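Local coordinates for protein SAM-dependent methyltransferase (Geobacter sulfurreducens, PDB 5BP7) that probably transfers methyl groups from S-adenosylmethionine and is captured here with the spent cofactor S-adenosyl-L-homocysteine bound, at residues Glu163-Thr172 against Cys179-Leu190. Numbering follows the deposited sequence.
Sequences EPYWRQVPPT and CLANSTSDFLML
Trp166 and Phe187 form a T-shaped (edge-to-face) pair, the edge of Phe187 pointing at the indole face with ring planes 68° apart, where the end of strand 157-166 of the Rossmann-like methyltransferase fold meets the loop joining helices 173-178 and 190-199. The indole is the tightly packed centre. Phe187 CB lies over one face, 3.8 Å from the centroid of the five-membered ring, and Pro170 CG covers the opposite face, while Cys179 SG sits at the benzo edge, 3.9 Å from Trp166 CZ3. Trp166 CG stands anti to its own carbonyl carbon (chi1 -65°), which directs the indole against the loop, where NE1 donates to Thr184 O at 2.8 Å. This bond, tilted 17° from the indole plane, helps the packing on both faces to fix the ring's rotation. The Phe187 ring has Pro164 CB over one face, a CH-pi contact, and Asp186 CB over the other; at its edge a water joins Glu163 OE2 to Asp186 O, while Thr136 holds Glu163 OE1. Leu190 CD1 caps one face of Tyr165.

The looser side is water-bridged: Trp166 N reaches Leu188 O at 2.7 Å, but waters link Pro164 O to Leu188 N and Trp166 O to Leu190 N. Farther out, exposed Val169 meets the bent side chain of selenomethionine Met189, with Val169 CG2 3.6 Å from Met189 SE.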
loop_
_atom_site.group_PDB
_atom_site.type_symbol
_atom_site.label_atom_id
_atom_site.label_comp_id
_atom_site.label_asym_id
_atom_site.label_seq_id
_atom_site.Cartn_x
_atom_site.Cartn_y
_atom_site.Cartn_z
ATOM N N GLU A 163 -1.201 3.894 5.804
ATOM C CA GLU A 163 -1.456 5.330 5.684
ATOM C C GLU A 163 -0.217 6.109 6.067
ATOM O O GLU A 163 0.481 5.724 7.000
ATOM C CB GLU A 163 -2.627 5.741 6.599
ATOM C CG GLU A 163 -3.035 7.216 6.630
ATOM C CD GLU A 163 -3.780 7.717 5.390
ATOM O OE1 GLU A 163 -4.085 6.915 4.472
ATOM O OE2 GLU A 163 -4.047 8.941 5.325
ATOM N N PRO A 164 0.029 7.234 5.372
ATOM C CA PRO A 164 1.102 8.086 5.817
ATOM C C PRO A 164 0.747 8.880 7.078
ATOM O O PRO A 164 -0.420 9.065 7.399
ATOM C CB PRO A 164 1.328 9.027 4.624
ATOM C CG PRO A 164 0.489 8.555 3.507
ATOM C CD PRO A 164 -0.608 7.771 4.146
ATOM N N TYR A 165 1.766 9.365 7.772
ATOM C CA TYR A 165 1.578 10.306 8.884
ATOM C C TYR A 165 2.769 11.249 8.891
ATOM O O TYR A 165 3.804 10.932 8.267
ATOM C CB TYR A 165 1.432 9.559 10.207
ATOM C CG TYR A 165 2.647 8.799 10.624
ATOM C CD1 TYR A 165 2.858 7.495 10.182
ATOM C CD2 TYR A 165 3.584 9.367 11.451
ATOM C CE1 TYR A 165 3.976 6.781 10.559
ATOM C CE2 TYR A 165 4.717 8.669 11.813
ATOM C CZ TYR A 165 4.898 7.374 11.379
ATOM O OH TYR A 165 6.006 6.682 11.774
ATOM N N TRP A 166 2.619 12.409 9.550
ATOM C CA TRP A 166 3.725 13.351 9.686
ATOM C C TRP A 166 4.689 12.832 10.739
ATOM O O TRP A 166 4.380 12.737 11.910
ATOM C CB TRP A 166 3.278 14.792 10.019
ATOM C CG TRP A 166 2.472 15.466 8.937
ATOM C CD1 TRP A 166 1.212 15.938 9.054
ATOM C CD2 TRP A 166 2.864 15.713 7.567
ATOM N NE1 TRP A 166 0.767 16.453 7.856
ATOM C CE2 TRP A 166 1.762 16.331 6.925
ATOM C CE3 TRP A 166 4.030 15.467 6.823
ATOM C CZ2 TRP A 166 1.784 16.699 5.568
ATOM C CZ3 TRP A 166 4.058 15.840 5.481
ATOM C CH2 TRP A 166 2.944 16.455 4.870
ATOM N N ARG A 167 5.867 12.484 10.273
ATOM C CA ARG A 167 6.996 12.121 11.107
ATOM C C ARG A 167 7.499 13.369 11.867
ATOM O O ARG A 167 7.842 13.308 13.035
ATOM C CB ARG A 167 8.086 11.601 10.181
ATOM C CG ARG A 167 9.207 10.889 10.854
ATOM C CD ARG A 167 10.181 10.392 9.816
ATOM N NE ARG A 167 11.365 9.954 10.516
ATOM C CZ ARG A 167 12.441 10.699 10.768
ATOM N NH1 ARG A 167 12.557 11.965 10.346
ATOM N NH2 ARG A 167 13.445 10.149 11.426
ATOM N N GLN A 168 7.502 14.496 11.167
ATOM C CA GLN A 168 7.725 15.823 11.738
ATOM C C GLN A 168 6.730 16.773 11.121
ATOM O O GLN A 168 6.321 16.587 9.977
ATOM C CB GLN A 168 9.099 16.356 11.360
ATOM C CG GLN A 168 10.277 15.520 11.816
ATOM C CD GLN A 168 11.601 15.951 11.147
ATOM O OE1 GLN A 168 11.687 16.983 10.438
ATOM N NE2 GLN A 168 12.651 15.189 11.409
ATOM N N VAL A 169 6.413 17.835 11.847
ATOM C CA VAL A 169 5.408 18.795 11.391
ATOM C C VAL A 169 6.011 19.582 10.230
ATOM O O VAL A 169 7.065 20.177 10.402
ATOM C CB VAL A 169 5.008 19.806 12.501
ATOM C CG1 VAL A 169 3.738 20.553 12.093
ATOM C CG2 VAL A 169 4.784 19.124 13.852
ATOM N N PRO A 170 5.362 19.579 9.046
ATOM C CA PRO A 170 5.929 20.409 7.983
ATOM C C PRO A 170 5.616 21.872 8.266
ATOM O O PRO A 170 4.479 22.211 8.552
ATOM C CB PRO A 170 5.238 19.909 6.704
ATOM C CG PRO A 170 3.963 19.299 7.157
ATOM C CD PRO A 170 4.152 18.866 8.598
ATOM N N PRO A 171 6.625 22.728 8.207
ATOM C CA PRO A 171 6.402 24.110 8.614
ATOM C C PRO A 171 5.554 24.930 7.629
ATOM O O PRO A 171 4.954 25.918 8.029
ATOM C CB PRO A 171 7.832 24.661 8.719
ATOM C CG PRO A 171 8.635 23.846 7.764
ATOM C CD PRO A 171 8.023 22.479 7.787
ATOM N N THR A 172 5.556 24.546 6.357
ATOM C CA THR A 172 4.877 25.318 5.309
ATOM C C THR A 172 4.139 24.372 4.396
ATOM O O THR A 172 4.441 23.178 4.372
ATOM C CB THR A 172 5.883 26.107 4.434
ATOM O OG1 THR A 172 6.780 25.202 3.762
ATOM C CG2 THR A 172 6.730 27.098 5.284
ATOM N N CYS A 179 6.468 16.892 -0.185
ATOM C CA CYS A 179 6.122 15.513 0.256
ATOM C C CYS A 179 5.013 14.845 -0.579
ATOM O O CYS A 179 4.591 13.725 -0.269
ATOM C CB CYS A 179 5.704 15.492 1.736
ATOM S SG CYS A 179 7.021 15.886 2.892
ATOM N N LEU A 180 4.548 15.539 -1.622
ATOM C CA LEU A 180 3.452 15.099 -2.501
ATOM C C LEU A 180 2.073 15.057 -1.805
ATOM O O LEU A 180 1.160 14.380 -2.295
ATOM C CB LEU A 180 3.785 13.765 -3.195
ATOM C CG LEU A 180 5.191 13.632 -3.800
ATOM C CD1 LEU A 180 5.360 12.236 -4.384
ATOM C CD2 LEU A 180 5.471 14.707 -4.858
ATOM N N ALA A 181 1.926 15.773 -0.679
ATOM C CA ALA A 181 0.605 16.052 -0.092
ATOM C C ALA A 181 0.021 17.314 -0.730
ATOM O O ALA A 181 0.749 18.215 -1.149
ATOM C CB ALA A 181 0.694 16.228 1.413
ATOM N N ASN A 182 -1.301 17.365 -0.810
ATOM C CA ASN A 182 -1.996 18.581 -1.256
ATOM C C ASN A 182 -1.832 19.707 -0.252
ATOM O O ASN A 182 -1.605 20.858 -0.621
ATOM C CB ASN A 182 -3.495 18.297 -1.473
ATOM C CG ASN A 182 -3.786 17.748 -2.867
ATOM O OD1 ASN A 182 -3.239 18.235 -3.859
ATOM N ND2 ASN A 182 -4.649 16.734 -2.957
ATOM N N SER A 183 -1.940 19.341 1.021
ATOM C CA SER A 183 -1.954 20.290 2.127
ATOM C C SER A 183 -1.394 19.655 3.407
ATOM O O SER A 183 -1.296 18.421 3.516
ATOM C CB SER A 183 -3.389 20.805 2.324
ATOM O OG SER A 183 -3.603 21.316 3.625
ATOM N N THR A 184 -1.008 20.497 4.367
ATOM C CA THR A 184 -0.503 20.027 5.675
ATOM C C THR A 184 -1.562 19.219 6.443
ATOM O O THR A 184 -1.209 18.320 7.204
ATOM C CB THR A 184 0.053 21.172 6.573
ATOM O OG1 THR A 184 -0.956 22.172 6.796
ATOM C CG2 THR A 184 1.274 21.826 5.917
ATOM N N SER A 185 -2.845 19.513 6.215
ATOM C CA SER A 185 -3.931 18.799 6.887
ATOM C C SER A 185 -4.233 17.395 6.326
ATOM O O SER A 185 -5.023 16.684 6.926
ATOM C CB SER A 185 -5.208 19.649 6.898
ATOM O OG SER A 185 -5.687 19.837 5.579
ATOM N N ASP A 186 -3.618 17.008 5.202
ATOM C CA ASP A 186 -3.807 15.671 4.617
ATOM C C ASP A 186 -3.447 14.548 5.588
ATOM O O ASP A 186 -4.091 13.503 5.580
ATOM C CB ASP A 186 -2.953 15.472 3.350
ATOM C CG ASP A 186 -3.466 16.233 2.136
ATOM O OD1 ASP A 186 -4.313 17.149 2.287
ATOM O OD2 ASP A 186 -2.977 15.939 1.013
ATOM N N PHE A 187 -2.406 14.762 6.389
ATOM C CA PHE A 187 -1.914 13.746 7.305
ATOM C C PHE A 187 -1.855 14.271 8.717
ATOM O O PHE A 187 -1.971 15.451 8.951
ATOM C CB PHE A 187 -0.533 13.259 6.874
ATOM C CG PHE A 187 -0.486 12.818 5.433
ATOM C CD1 PHE A 187 -1.406 11.860 4.952
ATOM C CD2 PHE A 187 0.444 13.346 4.547
ATOM C CE1 PHE A 187 -1.408 11.466 3.623
ATOM C CE2 PHE A 187 0.451 12.937 3.219
ATOM C CZ PHE A 187 -0.472 12.010 2.754
ATOM N N LEU A 188 -1.733 13.353 9.655
ATOM C CA LEU A 188 -1.684 13.672 11.073
ATOM C C LEU A 188 -0.356 13.225 11.632
ATOM O O LEU A 188 0.342 12.426 11.030
ATOM C CB LEU A 188 -2.793 12.929 11.797
ATOM C CG LEU A 188 -4.231 13.281 11.373
ATOM C CD1 LEU A 188 -5.210 12.278 11.940
ATOM C CD2 LEU A 188 -4.611 14.688 11.800
HETATM N N MSE A 189 -0.032 13.716 12.811
HETATM C CA MSE A 189 1.123 13.212 13.560
HETATM C C MSE A 189 0.756 11.866 14.110
HETATM O O MSE A 189 -0.427 11.564 14.285
HETATM C CB MSE A 189 1.403 14.134 14.728
HETATM C CG MSE A 189 1.627 15.570 14.249
HETATM SE SE MSE A 189 3.563 15.773 14.093
HETATM C CE MSE A 189 3.719 16.187 16.009
ATOM N N LEU A 190 1.748 11.037 14.400
ATOM C CA LEU A 190 1.453 9.663 14.800
ATOM C C LEU A 190 0.435 9.564 15.940
ATOM O O LEU A 190 -0.568 8.858 15.791
ATOM C CB LEU A 190 2.717 8.871 15.107
ATOM C CG LEU A 190 2.530 7.419 15.538
ATOM C CD1 LEU A 190 1.842 6.598 14.451
ATOM C CD2 LEU A 190 3.867 6.792 15.886
HETATM O O HOH W 1 -4.323 10.896 7.065
HETATM O O HOH W 2 -2.084 10.717 8.877
HETATM O O HOH W 3 4.469 11.615 14.374
#